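Transcriptional regulator Tm0710 (Thermotoga maritima, PDB 2A61) probably binds DNA as a winged-helix dimer of the MarR family and thereby regulates transcription. Local coordinates at residues P33-I38 and K69-D74; K41-G46 and E99-V104. All coordinates share one frame; numbering follows the deposited sequence.

Contact 1. Residues P33-I38 and K69-D74; sequences PAQFDI and KRLEAD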
ATOM      1  N   PRO A  33     -10.220   2.147  -4.909  1.00 16.66           N
ATOM      2  CA  PRO A  33      -9.002   2.083  -4.032  1.00 16.53           C
ATOM      3  C   PRO A  33      -9.000   3.019  -2.789  1.00 17.90           C
ATOM      4  O   PRO A  33      -8.636   2.579  -1.677  1.00 18.81           O
ATOM      5  CB  PRO A  33      -7.863   2.435  -4.998  1.00 16.56           C
ATOM      6  CG  PRO A  33      -8.398   1.931  -6.363  1.00 14.71           C
ATOM      7  CD  PRO A  33      -9.895   2.154  -6.367  1.00 16.05           C
ATOM      8  N   ALA A  34      -9.392   4.283  -2.973  1.00 17.02           N
ATOM      9  CA  ALA A  34      -9.439   5.225  -1.880  1.00 17.08           C
ATOM     10  C   ALA A  34     -10.539   4.860  -0.896  1.00 17.70           C
ATOM     11  O   ALA A  34     -10.343   4.964   0.323  1.00 16.32           O
ATOM     12  CB  ALA A  34      -9.633   6.638  -2.393  1.00 16.69           C
ATOM     13  N   GLN A  35     -11.687   4.410  -1.407  1.00 16.85           N
ATOM     14  CA  GLN A  35     -12.740   3.917  -0.527  1.00 16.26           C
ATOM     15  C   GLN A  35     -12.288   2.706   0.288  1.00 15.44           C
ATOM     16  O   GLN A  35     -12.621   2.598   1.464  1.00 14.00           O
ATOM     17  CB  GLN A  35     -13.975   3.544  -1.305  1.00 17.04           C
ATOM     18  CG  GLN A  35     -14.840   4.729  -1.833  1.00 15.03           C
ATOM     19  CD  GLN A  35     -16.122   4.189  -2.484  1.00 18.03           C
ATOM     20  OE1 GLN A  35     -16.046   3.339  -3.367  1.00 17.14           O
ATOM     21  NE2 GLN A  35     -17.307   4.671  -2.030  1.00 20.07           N
ATOM     22  N   PHE A  36     -11.600   1.769  -0.351  1.00 14.32           N
ATOM     23  CA  PHE A  36     -11.094   0.604   0.365  1.00 14.95           C
ATOM     24  C   PHE A  36     -10.050   0.963   1.440  1.00 15.10           C
ATOM     25  O   PHE A  36     -10.037   0.378   2.520  1.00 14.02           O
ATOM     26  CB  PHE A  36     -10.470  -0.403  -0.626  1.00 14.67           C
ATOM     27  CG  PHE A  36      -9.924  -1.626   0.032  1.00 15.80           C
ATOM     28  CD1 PHE A  36     -10.776  -2.527   0.662  1.00 19.47           C
ATOM     29  CD2 PHE A  36      -8.563  -1.894   0.016  1.00 16.82           C
ATOM     30  CE1 PHE A  36     -10.255  -3.672   1.286  1.00 19.03           C
ATOM     31  CE2 PHE A  36      -8.057  -3.032   0.638  1.00 14.46           C
ATOM     32  CZ  PHE A  36      -8.916  -3.903   1.264  1.00 15.38           C
ATOM     33  N   ASP A  37      -9.184   1.920   1.124  1.00 15.60           N
ATOM     34  CA  ASP A  37      -8.195   2.416   2.089  1.00 17.28           C
ATOM     35  C   ASP A  37      -8.863   2.987   3.370  1.00 17.12           C
ATOM     36  O   ASP A  37      -8.346   2.787   4.478  1.00 16.26           O
ATOM     37  CB  ASP A  37      -7.322   3.489   1.458  1.00 16.51           C
ATOM     38  CG  ASP A  37      -6.294   2.938   0.468  1.00 23.01           C
ATOM     39  OD1 ASP A  37      -5.829   1.766   0.581  1.00 22.82           O
ATOM     40  OD2 ASP A  37      -5.971   3.718  -0.461  1.00 26.01           O
ATOM     41  N   ILE A  38      -9.979   3.707   3.208  1.00 15.89           N
ATOM     42  CA  ILE A  38     -10.798   4.126   4.363  1.00 15.64           C
ATOM     43  C   ILE A  38     -11.347   2.917   5.120  1.00 15.96           C
ATOM     44  O   ILE A  38     -11.258   2.855   6.354  1.00 14.36           O
ATOM     45  CB  ILE A  38     -11.988   5.009   3.943  1.00 15.86           C
ATOM     46  CG1 ILE A  38     -11.474   6.350   3.380  1.00 14.91           C
ATOM     47  CG2 ILE A  38     -12.987   5.142   5.074  1.00 16.45           C
ATOM     48  CD1 ILE A  38     -12.550   7.123   2.682  1.00 11.62           C
ATOM     49  N   LYS A  69     -19.701   9.228   2.105  1.00 18.46           N
ATOM     50  CA  LYS A  69     -21.166   9.322   1.830  1.00 19.78           C
ATOM     51  C   LYS A  69     -21.690   8.128   1.029  1.00 18.62           C
ATOM     52  O   LYS A  69     -22.773   7.612   1.303  1.00 15.88           O
ATOM     53  CB  LYS A  69     -21.424  10.616   1.060  1.00 21.29           C
ATOM     54  CG  LYS A  69     -22.821  10.840   0.536  1.00 24.41           C
ATOM     55  CD  LYS A  69     -22.937  12.218  -0.132  1.00 24.64           C
ATOM     56  CE  LYS A  69     -22.063  12.334  -1.411  1.00 27.08           C
ATOM     57  NZ  LYS A  69     -22.084  13.697  -2.005  1.00 30.70           N
ATOM     58  N   ARG A  70     -20.907   7.695   0.038  1.00 18.32           N
ATOM     59  CA  ARG A  70     -21.257   6.509  -0.771  1.00 18.77           C
ATOM     60  C   ARG A  70     -21.123   5.231   0.051  1.00 17.68           C
ATOM     61  O   ARG A  70     -21.947   4.353  -0.031  1.00 17.33           O
ATOM     62  CB  ARG A  70     -20.315   6.372  -1.937  1.00 18.36           C
ATOM     63  CG  ARG A  70     -20.717   7.081  -3.211  1.00 22.59           C
ATOM     64  CD  ARG A  70     -19.716   6.532  -4.305  1.00 27.09           C
ATOM     65  NE  ARG A  70     -18.597   7.441  -4.319  1.00 25.54           N
ATOM     66  CZ  ARG A  70     -17.422   7.225  -4.876  1.00 23.10           C
ATOM     67  NH1 ARG A  70     -17.140   6.078  -5.473  1.00 25.73           N
ATOM     68  NH2 ARG A  70     -16.542   8.192  -4.822  1.00 22.60           N
ATOM     69  N   LEU A  71     -20.061   5.130   0.846  1.00 17.90           N
ATOM     70  CA  LEU A  71     -19.897   3.952   1.709  1.00 17.05           C
ATOM     71  C   LEU A  71     -21.012   3.824   2.745  1.00 17.38           C
ATOM     72  O   LEU A  71     -21.395   2.714   3.101  1.00 18.89           O
ATOM     73  CB  LEU A  71     -18.510   3.963   2.394  1.00 16.83           C
ATOM     74  CG  LEU A  71     -17.297   3.681   1.496  1.00 15.48           C
ATOM     75  CD1 LEU A  71     -15.973   3.939   2.250  1.00 16.15           C
ATOM     76  CD2 LEU A  71     -17.301   2.225   0.949  1.00 17.45           C
ATOM     77  N   GLU A  72     -21.444   4.951   3.305  1.00 17.35           N
ATOM     78  CA  GLU A  72     -22.573   4.998   4.265  1.00 18.85           C
ATOM     79  C   GLU A  72     -23.890   4.641   3.557  1.00 18.37           C
ATOM     80  O   GLU A  72     -24.635   3.774   4.020  1.00 17.55           O
ATOM     81  CB  GLU A  72     -22.676   6.406   4.880  1.00 17.50           C
ATOM     82  CG  GLU A  72     -21.593   6.687   5.945  1.00 20.20           C
ATOM     83  CD  GLU A  72     -21.895   7.949   6.732  1.00 22.46           C
ATOM     84  OE1 GLU A  72     -21.710   9.056   6.167  1.00 24.16           O
ATOM     85  OE2 GLU A  72     -22.369   7.826   7.905  1.00 25.84           O
ATOM     86  N   ALA A  73     -24.143   5.265   2.407  1.00 18.76           N
ATOM     87  CA  ALA A  73     -25.401   4.966   1.664  1.00 20.44           C
ATOM     88  C   ALA A  73     -25.464   3.493   1.253  1.00 20.66           C
ATOM     89  O   ALA A  73     -26.546   2.881   1.287  1.00 21.23           O
ATOM     90  CB  ALA A  73     -25.537   5.886   0.398  1.00 21.16           C
ATOM     91  N   ASP A  74     -24.319   2.925   0.850  1.00 20.67           N
ATOM     92  CA  ASP A  74     -24.275   1.507   0.428  1.00 21.12           C
ATOM     93  C   ASP A  74     -24.108   0.468   1.551  1.00 20.18           C
ATOM     94  O   ASP A  74     -24.062  -0.727   1.280  1.00 20.18           O
ATOM     95  CB  ASP A  74     -23.237   1.286  -0.696  1.00 22.01           C
ATOM     96  CG  ASP A  74     -23.516   2.144  -1.961  1.00 25.03           C
ATOM     97  OD1 ASP A  74     -24.695   2.451  -2.261  1.00 29.54           O
ATOM     98  OD2 ASP A  74     -22.547   2.516  -2.649  1.00 27.93           O
TER
HETATM   99  O   HOH W   1     -19.674   2.674  -2.465  1.00 23.57           O
HETATM  100  O   HOH W   2     -17.963   3.905  -6.107  1.00 37.55           O
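Gln35 reaches from helix 33-45 into the angle between Leu71 and Arg70 of helix 61-73 and makes most of the touching contacts, chiefly through its amide NE2 and its CB. CD1 of Leu71 lies 3.7 Å from the backbone O of Gln35 and also meets its CB, while CG and CD2 of Leu71 lie against NE2; the two side chains run past each other in opposite directions. NE2 of Gln35 sits 3.5 Å from CB of Arg70. One turn further on, CG2 of Ile38 meets CD1 of Leu71 more loosely, at 4.3 Å, and Leu53 and Leu57 of helix 50-57 pack on the same isoleucine.

The two short helical segments cross at -70°, their axes 11.1 Å apart. By its place in the fold, helix 61-73 is the second helix of the helix-turn-helix and probably the recognition helix, as in other MarR proteins, and the contact ties its C-terminal end to the helix preceding the motif.

Polar contacts surround the amide. The Arg70 guanidinium lies over it, with NE2 of Gln35 3.4 Å above the guanidinium plane toward its rim and the two planes 32° apart; no hydrogen bond joins them. OE1 of Gln35 instead accepts from the backbone N of Thr32, and NE2 makes a weak bond to the backbone O of Leu67, which together probably set the rotation of the amide, the Thr32 bond being the stronger. One water bridges to the residue just after helix 61-73, accepting from NE2 of Gln35 at 3.1 Å and donating to OD2 of Asp74 at 2.9 Å.

Contact 2. Residues K41-G46 and E99-V104; sequences KIYFEG and EVIEKV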
ATOM      1  N   LYS A  41      -8.491   0.811   6.919  1.00 16.88           N
ATOM      2  CA  LYS A  41      -8.000   1.568   8.068  1.00 18.24           C
ATOM      3  C   LYS A  41      -8.910   1.456   9.288  1.00 17.80           C
ATOM      4  O   LYS A  41      -8.421   1.208  10.402  1.00 16.69           O
ATOM      5  CB  LYS A  41      -7.805   3.025   7.692  1.00 17.95           C
ATOM      6  CG  LYS A  41      -7.278   3.903   8.802  1.00 25.01           C
ATOM      7  CD  LYS A  41      -5.968   3.369   9.463  1.00 28.55           C
ATOM      8  CE  LYS A  41      -4.779   3.223   8.491  1.00 30.20           C
ATOM      9  NZ  LYS A  41      -3.499   2.625   9.100  1.00 32.62           N
ATOM     10  N   ILE A  42     -10.218   1.599   9.071  1.00 17.11           N
ATOM     11  CA  ILE A  42     -11.176   1.509  10.154  1.00 17.49           C
ATOM     12  C   ILE A  42     -11.270   0.047  10.591  1.00 16.79           C
ATOM     13  O   ILE A  42     -11.444  -0.237  11.776  1.00 17.47           O
ATOM     14  CB  ILE A  42     -12.585   2.082   9.745  1.00 17.68           C
ATOM     15  CG1 ILE A  42     -12.478   3.575   9.431  1.00 16.91           C
ATOM     16  CG2 ILE A  42     -13.634   1.816  10.843  1.00 16.55           C
ATOM     17  CD1 ILE A  42     -13.747   4.186   8.649  1.00 17.64           C
ATOM     18  N   TYR A  43     -11.164  -0.880   9.642  1.00 15.01           N
ATOM     19  CA  TYR A  43     -11.236  -2.293   9.970  1.00 16.40           C
ATOM     20  C   TYR A  43     -10.130  -2.678  10.958  1.00 16.55           C
ATOM     21  O   TYR A  43     -10.357  -3.427  11.898  1.00 16.27           O
ATOM     22  CB  TYR A  43     -11.105  -3.143   8.709  1.00 17.20           C
ATOM     23  CG  TYR A  43     -11.094  -4.648   8.952  1.00 19.11           C
ATOM     24  CD1 TYR A  43     -12.270  -5.397   8.853  1.00 21.63           C
ATOM     25  CD2 TYR A  43      -9.889  -5.332   9.248  1.00 18.49           C
ATOM     26  CE1 TYR A  43     -12.257  -6.788   9.079  1.00 20.66           C
ATOM     27  CE2 TYR A  43      -9.865  -6.706   9.464  1.00 20.00           C
ATOM     28  CZ  TYR A  43     -11.053  -7.417   9.344  1.00 21.24           C
ATOM     29  OH  TYR A  43     -11.048  -8.756   9.535  1.00 24.92           O
ATOM     30  N   PHE A  44      -8.943  -2.137  10.730  1.00 17.68           N
ATOM     31  CA  PHE A  44      -7.790  -2.506  11.546  1.00 19.26           C
ATOM     32  C   PHE A  44      -7.621  -1.645  12.788  1.00 20.26           C
ATOM     33  O   PHE A  44      -7.193  -2.172  13.836  1.00 21.89           O
ATOM     34  CB  PHE A  44      -6.496  -2.547  10.704  1.00 19.18           C
ATOM     35  CG  PHE A  44      -6.414  -3.734   9.770  1.00 19.63           C
ATOM     36  CD1 PHE A  44      -6.390  -5.045  10.274  1.00 20.65           C
ATOM     37  CD2 PHE A  44      -6.337  -3.536   8.382  1.00 18.80           C
ATOM     38  CE1 PHE A  44      -6.290  -6.162   9.404  1.00 17.38           C
ATOM     39  CE2 PHE A  44      -6.279  -4.624   7.494  1.00 21.47           C
ATOM     40  CZ  PHE A  44      -6.277  -5.928   7.994  1.00 22.02           C
ATOM     41  N   GLU A  45      -7.919  -0.351  12.693  1.00 19.10           N
ATOM     42  CA  GLU A  45      -7.656   0.574  13.796  1.00 20.07           C
ATOM     43  C   GLU A  45      -8.897   1.094  14.500  1.00 21.17           C
ATOM     44  O   GLU A  45      -8.805   1.765  15.537  1.00 22.98           O
ATOM     45  CB  GLU A  45      -6.802   1.737  13.320  1.00 19.66           C
ATOM     46  CG  GLU A  45      -5.672   1.333  12.430  1.00 22.02           C
ATOM     47  CD  GLU A  45      -4.658   2.429  12.283  1.00 25.84           C
ATOM     48  OE1 GLU A  45      -3.519   2.112  11.890  1.00 31.36           O
ATOM     49  OE2 GLU A  45      -4.975   3.600  12.613  1.00 28.76           O
ATOM     50  N   GLY A  46     -10.070   0.765  13.966  1.00 19.58           N
ATOM     51  CA  GLY A  46     -11.309   1.238  14.558  1.00 20.14           C
ATOM     52  C   GLY A  46     -11.729   2.628  14.102  1.00 19.22           C
ATOM     53  O   GLY A  46     -11.220   3.144  13.112  1.00 19.88           O
ATOM     54  N   GLU A  99     -17.038  -7.743   5.703  1.00 18.19           N
ATOM     55  CA  GLU A  99     -17.053  -8.844   4.733  1.00 21.03           C
ATOM     56  C   GLU A  99     -16.177  -8.513   3.529  1.00 19.26           C
ATOM     57  O   GLU A  99     -15.627  -9.393   2.920  1.00 21.71           O
ATOM     58  CB  GLU A  99     -18.487  -9.167   4.266  1.00 21.70           C
ATOM     59  CG  GLU A  99     -19.303  -9.901   5.322  1.00 23.20           C
ATOM     60  CD  GLU A  99     -20.819  -9.830   5.120  1.00 26.09           C
ATOM     61  OE1 GLU A  99     -21.309  -9.172   4.162  1.00 28.52           O
ATOM     62  OE2 GLU A  99     -21.527 -10.464   5.944  1.00 32.65           O
ATOM     63  N   VAL A 100     -16.113  -7.247   3.165  1.00 18.89           N
ATOM     64  CA  VAL A 100     -15.301  -6.796   2.038  1.00 18.46           C
ATOM     65  C   VAL A 100     -13.812  -7.098   2.400  1.00 17.31           C
ATOM     66  O   VAL A 100     -13.141  -7.789   1.653  1.00 16.42           O
ATOM     67  CB  VAL A 100     -15.465  -5.290   1.775  1.00 17.24           C
ATOM     68  CG1 VAL A 100     -14.479  -4.839   0.655  1.00 18.42           C
ATOM     69  CG2 VAL A 100     -16.922  -4.914   1.419  1.00 18.67           C
ATOM     70  N   ILE A 101     -13.328  -6.606   3.557  1.00 17.03           N
ATOM     71  CA  ILE A 101     -11.953  -6.882   3.983  1.00 18.38           C
ATOM     72  C   ILE A 101     -11.689  -8.388   4.059  1.00 18.88           C
ATOM     73  O   ILE A 101     -10.654  -8.866   3.584  1.00 17.62           O
ATOM     74  CB  ILE A 101     -11.595  -6.143   5.333  1.00 19.51           C
ATOM     75  CG1 ILE A 101     -11.281  -4.667   5.055  1.00 21.41           C
ATOM     76  CG2 ILE A 101     -10.316  -6.685   5.937  1.00 19.97           C
ATOM     77  CD1 ILE A 101     -12.471  -3.831   4.895  1.00 20.19           C
ATOM     78  N   GLU A 102     -12.647  -9.136   4.635  1.00 19.21           N
ATOM     79  CA  GLU A 102     -12.524 -10.600   4.742  1.00 20.89           C
ATOM     80  C   GLU A 102     -12.396 -11.296   3.380  1.00 20.33           C
ATOM     81  O   GLU A 102     -11.679 -12.283   3.253  1.00 20.44           O
ATOM     82  CB  GLU A 102     -13.740 -11.164   5.482  1.00 21.19           C
ATOM     83  CG  GLU A 102     -13.765 -10.761   6.962  1.00 24.19           C
ATOM     84  CD  GLU A 102     -15.010 -11.189   7.727  1.00 25.17           C
ATOM     85  OE1 GLU A 102     -16.029 -11.677   7.126  1.00 30.05           O
ATOM     86  OE2 GLU A 102     -14.963 -11.013   8.955  1.00 30.03           O
ATOM     87  N   LYS A 103     -13.143 -10.815   2.384  1.00 20.53           N
ATOM     88  CA  LYS A 103     -13.031 -11.325   0.991  1.00 20.38           C
ATOM     89  C   LYS A 103     -11.709 -10.973   0.311  1.00 18.44           C
ATOM     90  O   LYS A 103     -11.168 -11.771  -0.455  1.00 18.03           O
ATOM     91  CB  LYS A 103     -14.232 -10.878   0.158  1.00 21.43           C
ATOM     92  CG  LYS A 103     -15.468 -11.785   0.406  1.00 25.70           C
ATOM     93  CD  LYS A 103     -16.763 -11.332  -0.306  1.00 25.14           C
ATOM     94  CE  LYS A 103     -17.970 -12.149   0.209  1.00 28.41           C
ATOM     95  NZ  LYS A 103     -19.291 -11.479  -0.096  1.00 32.90           N
ATOM     96  N   VAL A 104     -11.172  -9.797   0.600  1.00 17.82           N
ATOM     97  CA  VAL A 104      -9.814  -9.449   0.156  1.00 17.42           C
ATOM     98  C   VAL A 104      -8.743 -10.440   0.737  1.00 17.98           C
ATOM     99  O   VAL A 104      -7.857 -10.956   0.006  1.00 17.42           O
ATOM    100  CB  VAL A 104      -9.489  -7.948   0.463  1.00 16.06           C
ATOM    101  CG1 VAL A 104      -7.994  -7.641   0.262  1.00 17.06           C
ATOM    102  CG2 VAL A 104     -10.368  -7.018  -0.382  1.00 15.23           C
TER
HETATM  103  O   HOH W   3     -13.248  -9.837  10.376  1.00 33.79           O
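The methyl CG2 of Ile101 sits squarely on the ring of Tyr43, 3.4 Å from the ring centroid and only 5° off the normal, a CH-pi contact of nearly ideal aim. All six ring carbons of Tyr43 lie 3.6 to 3.7 Å from this methyl. The branch is placed by the first torsion of Ile101 (chi1 -79°), which turns CG1 beside the backbone N and leaves CG2 anti to it; CG1 and CD1 then run back along CB of Tyr43, as the isoleucine runs counter to the tyrosine. This is the tight part, on the buried side of Ile101. Phe36, Leu39 and Gln40 of helix 33-45 close round Ile101, and Ile93, from the second strand of the wing, touches both Ile101 and Tyr43. The contact thus joins the winged-helix DNA-binding domain to helix 95-119, the long helix that follows the wing.

Toward the hydroxyl the packing thins out. Tyr43 OH comes no nearer to Glu102 than 4.2 Å, at its CG, and a water spans the polar ends instead, 2.6 Å from Tyr43 OH and 2.5 Å from OE2 of Glu102, to which it donates. The same carboxylate oxygen forms a salt bridge with Arg95, its stronger polar partner. Beside Tyr43, the exposed Phe44 turns its ring so that CD2 of Tyr43 stands over its centre, and it packs on Arg12 of the second subunit.

With no direct hydrogen bond between the segments, attachment rests on dispersion and shape at the ring face, while the water and the arginine probably help to stabilise the carboxylate as an anion.

In the fold
Contacts 1 and 2 use successive parts of helix 33-45, their centres 12 Å apart. Along the chain the segments alternate: 33-38, 41-46, 69-74, then 99-104, with the wing strands 77-82 and 88-93 lying between the last two. Helix 33-45 is therefore held by helix 61-73 near its start and by helix 95-119 near its end. Phe36 links the two directly, its CE1 lying 3.7 Å from CG2 of Val104 and 4.0 Å from CG1 of Ile101, so helix 33-45 connects the probable recognition helix with the long helix that leads out of the winged-helix domain.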